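Local structure of DNA replication licensing factor MCM related protein (Thermoplasma acidophilum, 4ME3) at residues Q214-I219 with F255-Y260; A118-L123 with L240-R245; K18-D23 with D56-F61; L47-R52 with F96-K101. The protein is the N-terminal domain of an archaeal MCM protein, which probably acts as an ATP-dependent helicase that binds single-stranded DNA and unwinds the duplex during replication. One frame throughout, in Å; residues are numbered along the deposited sequence.

Contact 1. Residues Q214-I219 with F255-Y260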
# COMPACT_ATOMS: atom_id res chain seq x y z
N GLN A 214 17.52 -4.12 -18.76
CA GLN A 214 16.58 -3.04 -18.50
C GLN A 214 16.42 -2.79 -17.01
O GLN A 214 16.79 -3.63 -16.18
CB GLN A 214 15.22 -3.35 -19.16
CG GLN A 214 15.30 -3.36 -20.68
CD GLN A 214 13.96 -3.63 -21.35
OE1 GLN A 214 12.90 -3.45 -20.76
NE2 GLN A 214 14.01 -4.06 -22.61
N ARG A 215 15.86 -1.63 -16.67
CA ARG A 215 15.72 -1.24 -15.27
C ARG A 215 14.27 -0.91 -14.94
O ARG A 215 13.47 -0.59 -15.82
CB ARG A 215 16.59 -0.02 -14.97
CG ARG A 215 18.08 -0.28 -15.16
CD ARG A 215 18.89 1.01 -15.10
NE ARG A 215 20.32 0.75 -15.24
CZ ARG A 215 21.24 0.95 -14.29
NH1 ARG A 215 20.92 1.46 -13.11
NH2 ARG A 215 22.51 0.67 -14.54
N ILE A 216 13.93 -1.02 -13.66
CA ILE A 216 12.63 -0.58 -13.19
C ILE A 216 12.76 -0.10 -11.76
O ILE A 216 13.61 -0.58 -11.01
CB ILE A 216 11.58 -1.71 -13.26
CG1 ILE A 216 10.18 -1.14 -13.00
CG2 ILE A 216 11.91 -2.83 -12.27
CD1 ILE A 216 9.05 -2.11 -13.30
N THR A 217 11.93 0.87 -11.39
CA THR A 217 11.95 1.41 -10.04
C THR A 217 10.91 0.74 -9.16
O THR A 217 9.79 0.48 -9.59
CB THR A 217 11.71 2.92 -10.02
OG1 THR A 217 12.80 3.58 -10.68
CG2 THR A 217 11.60 3.44 -8.60
N ILE A 218 11.31 0.48 -7.92
CA ILE A 218 10.44 -0.11 -6.93
C ILE A 218 10.20 0.93 -5.86
O ILE A 218 11.14 1.60 -5.42
CB ILE A 218 11.10 -1.34 -6.28
CG1 ILE A 218 11.52 -2.35 -7.35
CG2 ILE A 218 10.15 -1.99 -5.28
CD1 ILE A 218 12.63 -3.25 -6.91
N ILE A 219 8.94 1.09 -5.47
CA ILE A 219 8.60 1.94 -4.34
C ILE A 219 8.45 1.05 -3.11
O ILE A 219 7.64 0.14 -3.10
CB ILE A 219 7.27 2.70 -4.57
CG1 ILE A 219 7.38 3.62 -5.80
CG2 ILE A 219 6.90 3.52 -3.35
CD1 ILE A 219 8.51 4.61 -5.74
N PHE A 255 3.96 7.08 -20.68
CA PHE A 255 4.12 6.74 -19.27
C PHE A 255 5.27 5.74 -19.14
O PHE A 255 5.81 5.27 -20.14
CB PHE A 255 2.83 6.13 -18.72
CG PHE A 255 1.80 7.15 -18.31
CD1 PHE A 255 1.25 8.02 -19.24
CD2 PHE A 255 1.36 7.23 -17.00
CE1 PHE A 255 0.30 8.95 -18.87
CE2 PHE A 255 0.41 8.16 -16.62
CZ PHE A 255 -0.12 9.02 -17.56
N PHE A 256 5.64 5.43 -17.91
CA PHE A 256 6.54 4.32 -17.65
C PHE A 256 6.00 3.54 -16.46
O PHE A 256 5.26 4.08 -15.64
CB PHE A 256 7.98 4.79 -17.41
CG PHE A 256 8.15 5.67 -16.21
CD1 PHE A 256 7.91 7.03 -16.29
CD2 PHE A 256 8.58 5.15 -15.00
CE1 PHE A 256 8.08 7.85 -15.19
CE2 PHE A 256 8.74 5.96 -13.89
CZ PHE A 256 8.50 7.31 -13.99
N THR A 257 6.36 2.26 -16.38
CA THR A 257 5.89 1.43 -15.28
C THR A 257 6.87 1.44 -14.12
O THR A 257 8.07 1.64 -14.30
CB THR A 257 5.70 -0.03 -15.72
OG1 THR A 257 6.93 -0.53 -16.26
CG2 THR A 257 4.61 -0.14 -16.77
N TYR A 258 6.33 1.23 -12.92
CA TYR A 258 7.14 1.02 -11.73
C TYR A 258 6.40 0.03 -10.84
O TYR A 258 5.22 -0.24 -11.05
CB TYR A 258 7.40 2.34 -10.99
CG TYR A 258 6.20 2.96 -10.31
CD1 TYR A 258 5.37 3.84 -11.00
CD2 TYR A 258 5.91 2.69 -8.98
CE1 TYR A 258 4.28 4.43 -10.37
CE2 TYR A 258 4.82 3.26 -8.36
CZ TYR A 258 4.01 4.13 -9.06
OH TYR A 258 2.93 4.70 -8.43
N LEU A 259 7.09 -0.52 -9.85
CA LEU A 259 6.50 -1.55 -9.01
C LEU A 259 6.32 -1.04 -7.59
O LEU A 259 7.26 -0.54 -6.99
CB LEU A 259 7.39 -2.78 -9.01
CG LEU A 259 6.76 -4.08 -8.50
CD1 LEU A 259 5.70 -4.58 -9.47
CD2 LEU A 259 7.83 -5.13 -8.28
N TYR A 260 5.09 -1.16 -7.08
CA TYR A 260 4.80 -0.86 -5.69
C TYR A 260 4.97 -2.12 -4.86
O TYR A 260 4.19 -3.07 -4.98
CB TYR A 260 3.39 -0.32 -5.54
CG TYR A 260 3.05 0.03 -4.11
CD1 TYR A 260 3.41 1.26 -3.57
CD2 TYR A 260 2.39 -0.88 -3.30
CE1 TYR A 260 3.11 1.57 -2.27
CE2 TYR A 260 2.09 -0.57 -1.98
CZ TYR A 260 2.45 0.66 -1.47
OH TYR A 260 2.16 0.98 -0.17
O HOH W 1 10.40 2.49 -13.27

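Contact 2. Residues A118-L123 with L240-R245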
# COMPACT_ATOMS: atom_id res chain seq x y z
N ALA A 118 -0.67 -5.16 -20.07
CA ALA A 118 -1.67 -6.09 -19.54
C ALA A 118 -1.41 -6.41 -18.07
O ALA A 118 -2.30 -6.86 -17.36
CB ALA A 118 -1.68 -7.37 -20.37
N ASN A 119 -0.18 -6.17 -17.62
CA ASN A 119 0.20 -6.43 -16.23
C ASN A 119 -0.14 -5.28 -15.28
O ASN A 119 -0.08 -5.44 -14.06
CB ASN A 119 1.70 -6.72 -16.14
CG ASN A 119 2.12 -7.92 -16.96
OD1 ASN A 119 3.01 -7.83 -17.80
ND2 ASN A 119 1.47 -9.05 -16.72
N ILE A 120 -0.47 -4.12 -15.84
CA ILE A 120 -0.71 -2.94 -15.02
C ILE A 120 -1.89 -3.16 -14.07
O ILE A 120 -2.96 -3.61 -14.48
CB ILE A 120 -0.97 -1.69 -15.89
CG1 ILE A 120 0.30 -1.32 -16.65
CG2 ILE A 120 -1.42 -0.52 -15.03
CD1 ILE A 120 0.09 -0.25 -17.72
N GLY A 121 -1.67 -2.85 -12.80
CA GLY A 121 -2.70 -2.97 -11.79
C GLY A 121 -2.77 -4.33 -11.14
O GLY A 121 -3.59 -4.55 -10.25
N THR A 122 -1.91 -5.25 -11.57
CA THR A 122 -1.91 -6.61 -11.05
C THR A 122 -0.70 -6.87 -10.16
O THR A 122 0.25 -6.08 -10.13
CB THR A 122 -1.92 -7.65 -12.18
OG1 THR A 122 -0.65 -7.68 -12.84
CG2 THR A 122 -3.01 -7.32 -13.19
N LEU A 123 -0.74 -7.98 -9.43
CA LEU A 123 0.34 -8.37 -8.54
C LEU A 123 1.29 -9.31 -9.28
O LEU A 123 0.91 -10.43 -9.63
CB LEU A 123 -0.24 -9.06 -7.30
CG LEU A 123 0.71 -9.35 -6.13
CD1 LEU A 123 1.39 -8.10 -5.64
CD2 LEU A 123 -0.08 -10.00 -5.00
N LEU A 240 2.04 -3.53 -10.19
CA LEU A 240 2.60 -2.76 -11.29
C LEU A 240 1.80 -1.48 -11.49
O LEU A 240 0.58 -1.52 -11.68
CB LEU A 240 2.64 -3.59 -12.58
CG LEU A 240 3.44 -2.95 -13.71
CD1 LEU A 240 4.91 -2.89 -13.35
CD2 LEU A 240 3.23 -3.70 -15.00
N ARG A 241 2.49 -0.35 -11.44
CA ARG A 241 1.86 0.96 -11.55
C ARG A 241 2.45 1.73 -12.72
O ARG A 241 3.45 1.32 -13.30
CB ARG A 241 2.08 1.76 -10.26
CG ARG A 241 1.38 1.19 -9.05
CD ARG A 241 -0.10 1.05 -9.29
NE ARG A 241 -0.85 0.87 -8.05
CZ ARG A 241 -2.14 0.55 -8.00
NH1 ARG A 241 -2.83 0.36 -9.12
NH2 ARG A 241 -2.75 0.40 -6.83
N THR A 242 1.83 2.86 -13.06
CA THR A 242 2.32 3.71 -14.13
C THR A 242 2.57 5.13 -13.62
O THR A 242 1.87 5.61 -12.74
CB THR A 242 1.32 3.80 -15.30
OG1 THR A 242 0.07 4.32 -14.82
CG2 THR A 242 1.10 2.44 -15.93
N GLU A 243 3.58 5.78 -14.19
CA GLU A 243 3.90 7.15 -13.85
C GLU A 243 4.05 7.96 -15.14
O GLU A 243 4.64 7.49 -16.11
CB GLU A 243 5.20 7.21 -13.04
CG GLU A 243 5.68 8.61 -12.73
CD GLU A 243 4.84 9.30 -11.68
OE1 GLU A 243 4.17 8.60 -10.89
OE2 GLU A 243 4.86 10.55 -11.62
N GLN A 244 3.50 9.17 -15.13
CA GLN A 244 3.45 9.99 -16.34
C GLN A 244 4.79 10.64 -16.65
O GLN A 244 5.43 11.20 -15.76
CB GLN A 244 2.38 11.07 -16.18
CG GLN A 244 2.10 11.87 -17.44
CD GLN A 244 0.93 12.81 -17.29
OE1 GLN A 244 0.58 13.22 -16.18
NE2 GLN A 244 0.30 13.16 -18.41
N ARG A 245 5.21 10.57 -17.91
CA ARG A 245 6.38 11.31 -18.36
C ARG A 245 5.98 12.77 -18.51
O ARG A 245 4.87 13.08 -18.94
CB ARG A 245 6.88 10.79 -19.71
CG ARG A 245 7.41 9.36 -19.69
CD ARG A 245 8.84 9.29 -19.20
NE ARG A 245 9.43 7.97 -19.45
CZ ARG A 245 10.55 7.52 -18.89
NH1 ARG A 245 11.22 8.28 -18.02
NH2 ARG A 245 11.00 6.31 -19.18

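Contact 3. Residues K18-D23 with D56-F61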
# COMPACT_ATOMS: atom_id res chain seq x y z
N LYS A 18 -14.84 -8.66 2.05
CA LYS A 18 -14.52 -8.60 3.47
C LYS A 18 -14.97 -9.87 4.19
O LYS A 18 -14.27 -10.38 5.06
CB LYS A 18 -15.14 -7.36 4.11
CG LYS A 18 -14.51 -6.05 3.64
CD LYS A 18 -15.27 -4.83 4.13
CE LYS A 18 -15.03 -4.57 5.60
NZ LYS A 18 -15.71 -3.32 6.05
N ASP A 19 -16.14 -10.38 3.83
CA ASP A 19 -16.63 -11.62 4.43
C ASP A 19 -15.68 -12.78 4.14
O ASP A 19 -15.44 -13.61 5.00
CB ASP A 19 -18.04 -11.96 3.92
CG ASP A 19 -19.12 -11.14 4.60
OD1 ASP A 19 -18.87 -10.62 5.71
OD2 ASP A 19 -20.22 -11.02 4.02
N LEU A 20 -15.14 -12.82 2.92
CA LEU A 20 -14.19 -13.86 2.55
C LEU A 20 -12.90 -13.76 3.39
O LEU A 20 -12.38 -14.78 3.85
CB LEU A 20 -13.87 -13.77 1.06
CG LEU A 20 -15.00 -14.26 0.14
CD1 LEU A 20 -14.80 -13.78 -1.29
CD2 LEU A 20 -15.10 -15.77 0.18
N TRP A 21 -12.40 -12.55 3.59
CA TRP A 21 -11.23 -12.35 4.45
C TRP A 21 -11.52 -12.79 5.88
O TRP A 21 -10.70 -13.44 6.52
CB TRP A 21 -10.80 -10.89 4.47
CG TRP A 21 -9.93 -10.48 3.32
CD1 TRP A 21 -10.24 -9.59 2.33
CD2 TRP A 21 -8.61 -10.95 3.03
NE1 TRP A 21 -9.20 -9.48 1.45
CE2 TRP A 21 -8.18 -10.30 1.85
CE3 TRP A 21 -7.75 -11.86 3.65
CZ2 TRP A 21 -6.93 -10.52 1.29
CZ3 TRP A 21 -6.50 -12.08 3.09
CH2 TRP A 21 -6.10 -11.42 1.92
N ARG A 22 -12.70 -12.43 6.39
CA ARG A 22 -13.06 -12.75 7.77
C ARG A 22 -12.96 -14.26 8.03
O ARG A 22 -12.36 -14.68 9.01
CB ARG A 22 -14.47 -12.26 8.09
CG ARG A 22 -14.57 -10.76 8.27
CD ARG A 22 -15.89 -10.35 8.90
NE ARG A 22 -16.08 -8.91 8.87
CZ ARG A 22 -16.63 -8.25 7.86
NH1 ARG A 22 -17.07 -8.89 6.79
NH2 ARG A 22 -16.76 -6.93 7.92
N ASP A 23 -13.56 -15.05 7.15
CA ASP A 23 -13.53 -16.50 7.30
C ASP A 23 -12.11 -17.03 7.15
O ASP A 23 -11.70 -17.95 7.85
CB ASP A 23 -14.45 -17.16 6.28
CG ASP A 23 -15.90 -17.16 6.70
OD1 ASP A 23 -16.18 -16.91 7.89
OD2 ASP A 23 -16.75 -17.43 5.82
N ASP A 56 -5.43 -22.52 -0.99
CA ASP A 56 -6.07 -23.66 -0.35
C ASP A 56 -7.49 -23.32 0.10
O ASP A 56 -8.39 -24.16 0.09
CB ASP A 56 -5.25 -24.12 0.85
CG ASP A 56 -5.63 -25.50 1.32
OD1 ASP A 56 -5.32 -26.47 0.60
OD2 ASP A 56 -6.22 -25.61 2.42
N TYR A 57 -7.67 -22.06 0.48
CA TYR A 57 -8.94 -21.56 1.00
C TYR A 57 -9.99 -21.46 -0.10
O TYR A 57 -11.09 -22.00 0.01
CB TYR A 57 -8.71 -20.19 1.64
CG TYR A 57 -9.95 -19.41 1.99
CD1 TYR A 57 -10.94 -19.96 2.79
CD2 TYR A 57 -10.11 -18.11 1.54
CE1 TYR A 57 -12.06 -19.24 3.12
CE2 TYR A 57 -11.24 -17.38 1.86
CZ TYR A 57 -12.21 -17.95 2.65
OH TYR A 57 -13.33 -17.23 2.99
N ASN A 58 -9.64 -20.76 -1.18
CA ASN A 58 -10.56 -20.51 -2.28
C ASN A 58 -9.72 -20.01 -3.44
O ASN A 58 -9.23 -18.89 -3.41
CB ASN A 58 -11.60 -19.47 -1.86
CG ASN A 58 -12.59 -19.15 -2.97
OD1 ASN A 58 -12.23 -19.02 -4.14
ND2 ASN A 58 -13.85 -19.00 -2.59
N TRP A 59 -9.53 -20.83 -4.47
CA TRP A 59 -8.57 -20.47 -5.50
C TRP A 59 -9.08 -19.33 -6.39
O TRP A 59 -8.29 -18.60 -6.99
CB TRP A 59 -8.12 -21.68 -6.33
CG TRP A 59 -9.12 -22.21 -7.30
CD1 TRP A 59 -10.07 -23.16 -7.06
CD2 TRP A 59 -9.26 -21.83 -8.67
NE1 TRP A 59 -10.79 -23.40 -8.20
CE2 TRP A 59 -10.31 -22.59 -9.21
CE3 TRP A 59 -8.59 -20.92 -9.50
CZ2 TRP A 59 -10.73 -22.47 -10.53
CZ3 TRP A 59 -9.00 -20.80 -10.82
CH2 TRP A 59 -10.06 -21.57 -11.32
N GLN A 60 -10.40 -19.16 -6.44
CA GLN A 60 -10.99 -18.01 -7.13
C GLN A 60 -10.65 -16.72 -6.40
O GLN A 60 -10.29 -15.71 -7.01
CB GLN A 60 -12.51 -18.14 -7.22
CG GLN A 60 -13.04 -18.34 -8.64
CD GLN A 60 -12.63 -19.66 -9.25
OE1 GLN A 60 -12.20 -19.71 -10.41
NE2 GLN A 60 -12.76 -20.74 -8.49
N PHE A 61 -10.78 -16.76 -5.08
CA PHE A 61 -10.46 -15.62 -4.23
C PHE A 61 -8.97 -15.31 -4.34
O PHE A 61 -8.59 -14.14 -4.49
CB PHE A 61 -10.83 -15.95 -2.78
CG PHE A 61 -10.59 -14.84 -1.80
CD1 PHE A 61 -11.29 -13.65 -1.89
CD2 PHE A 61 -9.69 -15.00 -0.76
CE1 PHE A 61 -11.08 -12.63 -0.97
CE2 PHE A 61 -9.48 -13.99 0.16
CZ PHE A 61 -10.17 -12.80 0.05
O HOH W 2 -16.06 -17.64 3.36

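Contact 4. Residues L47-R52 with F96-K101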
# COMPACT_ATOMS: atom_id res chain seq x y z
N LEU A 47 0.84 -7.55 8.73
CA LEU A 47 0.58 -8.99 8.76
C LEU A 47 0.92 -9.57 7.40
O LEU A 47 0.47 -9.07 6.38
CB LEU A 47 -0.89 -9.27 9.07
CG LEU A 47 -1.27 -10.76 9.05
CD1 LEU A 47 -0.64 -11.49 10.22
CD2 LEU A 47 -2.79 -10.94 9.06
N TYR A 48 1.73 -10.63 7.40
CA TYR A 48 1.99 -11.39 6.18
C TYR A 48 1.06 -12.59 6.09
O TYR A 48 0.95 -13.36 7.04
CB TYR A 48 3.44 -11.87 6.15
CG TYR A 48 4.42 -10.76 5.87
CD1 TYR A 48 4.78 -10.44 4.57
CD2 TYR A 48 4.99 -10.02 6.90
CE1 TYR A 48 5.67 -9.43 4.29
CE2 TYR A 48 5.88 -8.99 6.63
CZ TYR A 48 6.22 -8.71 5.33
OH TYR A 48 7.11 -7.69 5.06
N VAL A 49 0.40 -12.73 4.95
CA VAL A 49 -0.48 -13.87 4.71
C VAL A 49 0.09 -14.72 3.59
O VAL A 49 0.52 -14.21 2.56
CB VAL A 49 -1.90 -13.41 4.33
CG1 VAL A 49 -2.72 -14.57 3.81
CG2 VAL A 49 -2.58 -12.77 5.54
N SER A 50 0.08 -16.04 3.78
CA SER A 50 0.67 -16.95 2.81
C SER A 50 -0.27 -17.16 1.63
O SER A 50 -1.44 -17.50 1.81
CB SER A 50 0.98 -18.29 3.47
OG SER A 50 1.49 -19.21 2.52
N PHE A 51 0.24 -16.98 0.42
CA PHE A 51 -0.59 -17.21 -0.75
C PHE A 51 -0.97 -18.69 -0.84
O PHE A 51 -2.00 -19.03 -1.41
CB PHE A 51 0.11 -16.76 -2.03
CG PHE A 51 -0.80 -16.75 -3.22
CD1 PHE A 51 -1.72 -15.73 -3.39
CD2 PHE A 51 -0.75 -17.77 -4.15
CE1 PHE A 51 -2.57 -15.72 -4.48
CE2 PHE A 51 -1.60 -17.77 -5.24
CZ PHE A 51 -2.51 -16.74 -5.40
N ARG A 52 -0.13 -19.55 -0.28
CA ARG A 52 -0.41 -20.99 -0.24
C ARG A 52 -1.70 -21.25 0.54
O ARG A 52 -2.50 -22.11 0.16
CB ARG A 52 0.73 -21.75 0.43
CG ARG A 52 2.11 -21.55 -0.20
CD ARG A 52 3.20 -21.95 0.78
NE ARG A 52 4.54 -21.74 0.25
CZ ARG A 52 5.65 -21.69 0.99
NH1 ARG A 52 5.58 -21.83 2.30
NH2 ARG A 52 6.82 -21.50 0.41
N PHE A 96 -2.65 0.12 8.49
CA PHE A 96 -2.25 -1.28 8.58
C PHE A 96 -1.80 -1.82 7.23
O PHE A 96 -2.36 -1.46 6.20
CB PHE A 96 -3.39 -2.15 9.13
CG PHE A 96 -2.92 -3.49 9.61
CD1 PHE A 96 -2.85 -4.57 8.75
CD2 PHE A 96 -2.50 -3.65 10.92
CE1 PHE A 96 -2.39 -5.79 9.19
CE2 PHE A 96 -2.05 -4.87 11.37
CZ PHE A 96 -1.99 -5.95 10.50
N ASN A 97 -0.79 -2.67 7.26
CA ASN A 97 -0.26 -3.28 6.04
C ASN A 97 -0.51 -4.78 6.01
O ASN A 97 0.10 -5.54 6.77
CB ASN A 97 1.24 -3.04 5.93
CG ASN A 97 1.61 -1.58 6.07
OD1 ASN A 97 1.01 -0.72 5.43
ND2 ASN A 97 2.59 -1.30 6.91
N LEU A 98 -1.40 -5.19 5.13
CA LEU A 98 -1.60 -6.59 4.84
C LEU A 98 -0.74 -6.93 3.64
O LEU A 98 -0.88 -6.33 2.58
CB LEU A 98 -3.08 -6.86 4.55
CG LEU A 98 -3.48 -8.31 4.25
CD1 LEU A 98 -3.05 -9.24 5.36
CD2 LEU A 98 -4.99 -8.38 4.05
N ARG A 99 0.18 -7.87 3.83
CA ARG A 99 1.13 -8.24 2.78
C ARG A 99 0.97 -9.71 2.41
O ARG A 99 0.60 -10.54 3.23
CB ARG A 99 2.56 -7.96 3.24
CG ARG A 99 2.80 -6.50 3.59
CD ARG A 99 4.26 -6.21 3.88
NE ARG A 99 4.46 -4.80 4.22
CZ ARG A 99 4.37 -3.80 3.35
NH1 ARG A 99 4.09 -4.04 2.08
NH2 ARG A 99 4.57 -2.55 3.75
N ILE A 100 1.26 -10.02 1.15
CA ILE A 100 1.16 -11.38 0.64
C ILE A 100 2.56 -11.95 0.48
O ILE A 100 3.45 -11.30 -0.08
CB ILE A 100 0.46 -11.41 -0.73
CG1 ILE A 100 -0.89 -10.69 -0.67
CG2 ILE A 100 0.26 -12.85 -1.20
CD1 ILE A 100 -1.83 -11.23 0.39
N LYS A 101 2.77 -13.17 0.98
CA LYS A 101 4.04 -13.86 0.81
C LYS A 101 3.80 -15.23 0.18
O LYS A 101 2.66 -15.62 -0.08
CB LYS A 101 4.76 -14.00 2.15
CG LYS A 101 3.99 -14.84 3.17
CD LYS A 101 4.80 -15.08 4.43
CE LYS A 101 3.98 -15.86 5.45
NZ LYS A 101 4.71 -16.10 6.72

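Contact 1. Residues Q214-I219 with F255-Y260
Residues 214-219 and 255-260 run side by side as parallel strands, their axes inclined by 32°, with Ile218 level with Leu259 and Ile219 level with Tyr260. Leu259 N donates to Thr217 O (2.9 Å), and Leu259 O in turn receives Ile219 N at 2.8 Å, so Leu259 is gripped through both its backbone polar groups. Toward Ile216 the strands splay, and a water spans the gap, accepting from Thr217 N and donating to Thr257 O (2.7 Å from the water). Ile216 fills the space beside it: CG1, anti to the backbone N (chi1 -170°), lies 3.7 Å from Thr257 O, while CD1 reaches the CA of Tyr258 and the hydroxyl of Thr257. With an alanine in place of Ile216, the packing over Thr257 and Tyr258 would probably be lost, leaving a gap beside the water-bridged end. This parallel pairing belongs to the mixed sheet of the MCM OB domain, in which strand 215-221 joins 250-261 on one edge and 191-201 on the other. Farther along, Ile219 straddles two aromatic side chains, its CG1 lying 3.6 Å from Tyr258 CD2 and its CG2 meeting Tyr260 CD1 at 4.2 Å. The hydroxyl of Tyr260 is bonded to Glu221. Ile218 and Leu259 share the other face, where Leu259 packs on Ile124, Val126 and Val236.

Contact 2. Residues A118-L123 with L240-R245
Asn119 O, against which Leu240 CB packs at 3.6 Å, is gripped twice from within its own turn. Thr122 OG1 donates to it at 2.6 Å and Thr122 N at 3.1 Å, both from the same face of the carbonyl plane; the hydroxyl thus reinforces the closing bond of the type II beta turn formed by Asn119 to Thr122. Gly121 occupies the turn position with positive phi (89°), where a CB would collide with the carbonyl oxygen of Ile120. The turn clasps Leu240 through its backbone: Gly121 N donates to Leu240 O (2.8 Å), and Leu240 N donates to Thr122 O at 3.1 Å, so both backbone polar groups of this residue are taken up by the turn.

Around that pair of bonds, apolar groups close the contact. Leu240, with CG anti to the backbone N (chi1 -170°), brings CD2 against Asn119 CB at 3.6 Å and also near Ile120 CG1. Ile120 and Thr242 cross at about a right angle, and the approach of Ile120 CD1 to Thr242 CG2, 3.4 Å, is tighter than usual for two carbons. The amide end of Asn119 turns away from Leu240, its OD1 accepting from Arg116 N. Arg241 passes near Gly121 CA, but its guanidinium is engaged by Glu70 in a salt bridge.

The turn immediately precedes the long strand 123-147 of the OB domain and packs on strand 233-247, whose Arg241 and Glu243 are backbone-bonded to strand 250-261; through Glu70, at the start of helix 69-84, the contact also reaches the helical N-terminal region.

Contact 3. Residues K18-D23 with D56-F61
Phe61, Leu20 and Tyr57 bury the most surface where helix 14-27 meets helices 51-57 and 59-67. Leu20 lies over one face of the Phe61 ring, its CB 4.0 Å from the ring centroid in a CH-pi contact, and its CD1 packs on Phe61 CD1 at 3.6 Å. Phe61 turns an edge to the five-membered ring of Trp21 in a T-shaped stack, with planes at 76° and CZ 3.7 Å from Trp21 CE2. The CG of Phe61 is anti to its backbone N (chi1 -178°), which carries the ring against Leu20 and points its CZ at the indole face. Trp21 NE1 is bonded to Tyr72 O. Replacing Trp21 by an alanine would probably leave the edge of Phe61 without its aromatic face and Tyr72 O without the indole donor. Tyr57 brings its hydroxyl to Leu20 O in a weak and unsettled hydrogen bond (2.8 Å), and a water links the same hydroxyl to Asp23 OD2. Between helices 51-57 and 59-67, Asn58 is an N-cap, its OD1 accepting from Phe61 N (2.8 Å). This corner of the MCM N-terminal helical bundle is therefore held chiefly by aromatic and aliphatic contact, its polar link being weak and water-assisted.

Contact 4. Residues L47-R52 with F96-K101
Five backbone hydrogen bonds join Leu47, Val49 and Phe51 to the neighbouring strand. Val49 is held to strand 97-101 through both backbone polar groups, its N donating to Arg99 O at 2.8 Å and its O accepting from Lys101 N at 2.9 Å; Leu47 N to Asn97 O and Phe51 N to Lys101 O end the ladder. These parallel strands form a two-stranded sheet joined by a helical crossover, as in a beta-alpha-beta unit.

Apolar packing covers the face of Leu47, Val49, Leu98 and Ile100. Val49 CG2 meets Leu98 CD1 at 3.6 Å, Leu47 CB comes in the ring plane to the edge of Phe96 (3.8 Å from CZ), and Phe51 CB rests on Ile100 CG2. Trp21, Phe24 and Phe25 of helix 14-27 cover this face.

On the other face Tyr48 and Arg99 lie alongside each other, with Arg99 CG over one face of the ring and Arg99 CD 3.4 Å from Tyr48 OH. The extended Arg99 chain carries its guanidinium to Asp223, in a salt bridge, and to Ile262 O. Lys101 CD packs on Tyr48 CB.

The sheet is thus apolar toward helix 14-27, while on the other side the stem of Arg99 places a charge that Asp223 of the OB domain probably balances.

In the fold
Contacts 3 and 4 belong to the helical N-terminal region, contacts 1 and 2 to the OB domain. Along the chain contacts 3 and 4 close before contacts 1 and 2 open, and within each pair the segments alternate, so that each pair is interlaced. Contacts 1 and 2 have centres 8 Å apart and share the mixed sheet, where strands 233-247 and 250-261 are neighbours and Tyr258 O probably bonds to Arg241 N. Contacts 3 and 4, with centres 13 Å apart, share helix 51-57 and touch where Trp21 meets Leu98. Each domain is thus tied within itself, away from the zinc site, while contacts 2 and 4 come within about 4 Å at their nearest atoms, without touching, at the boundary between the two.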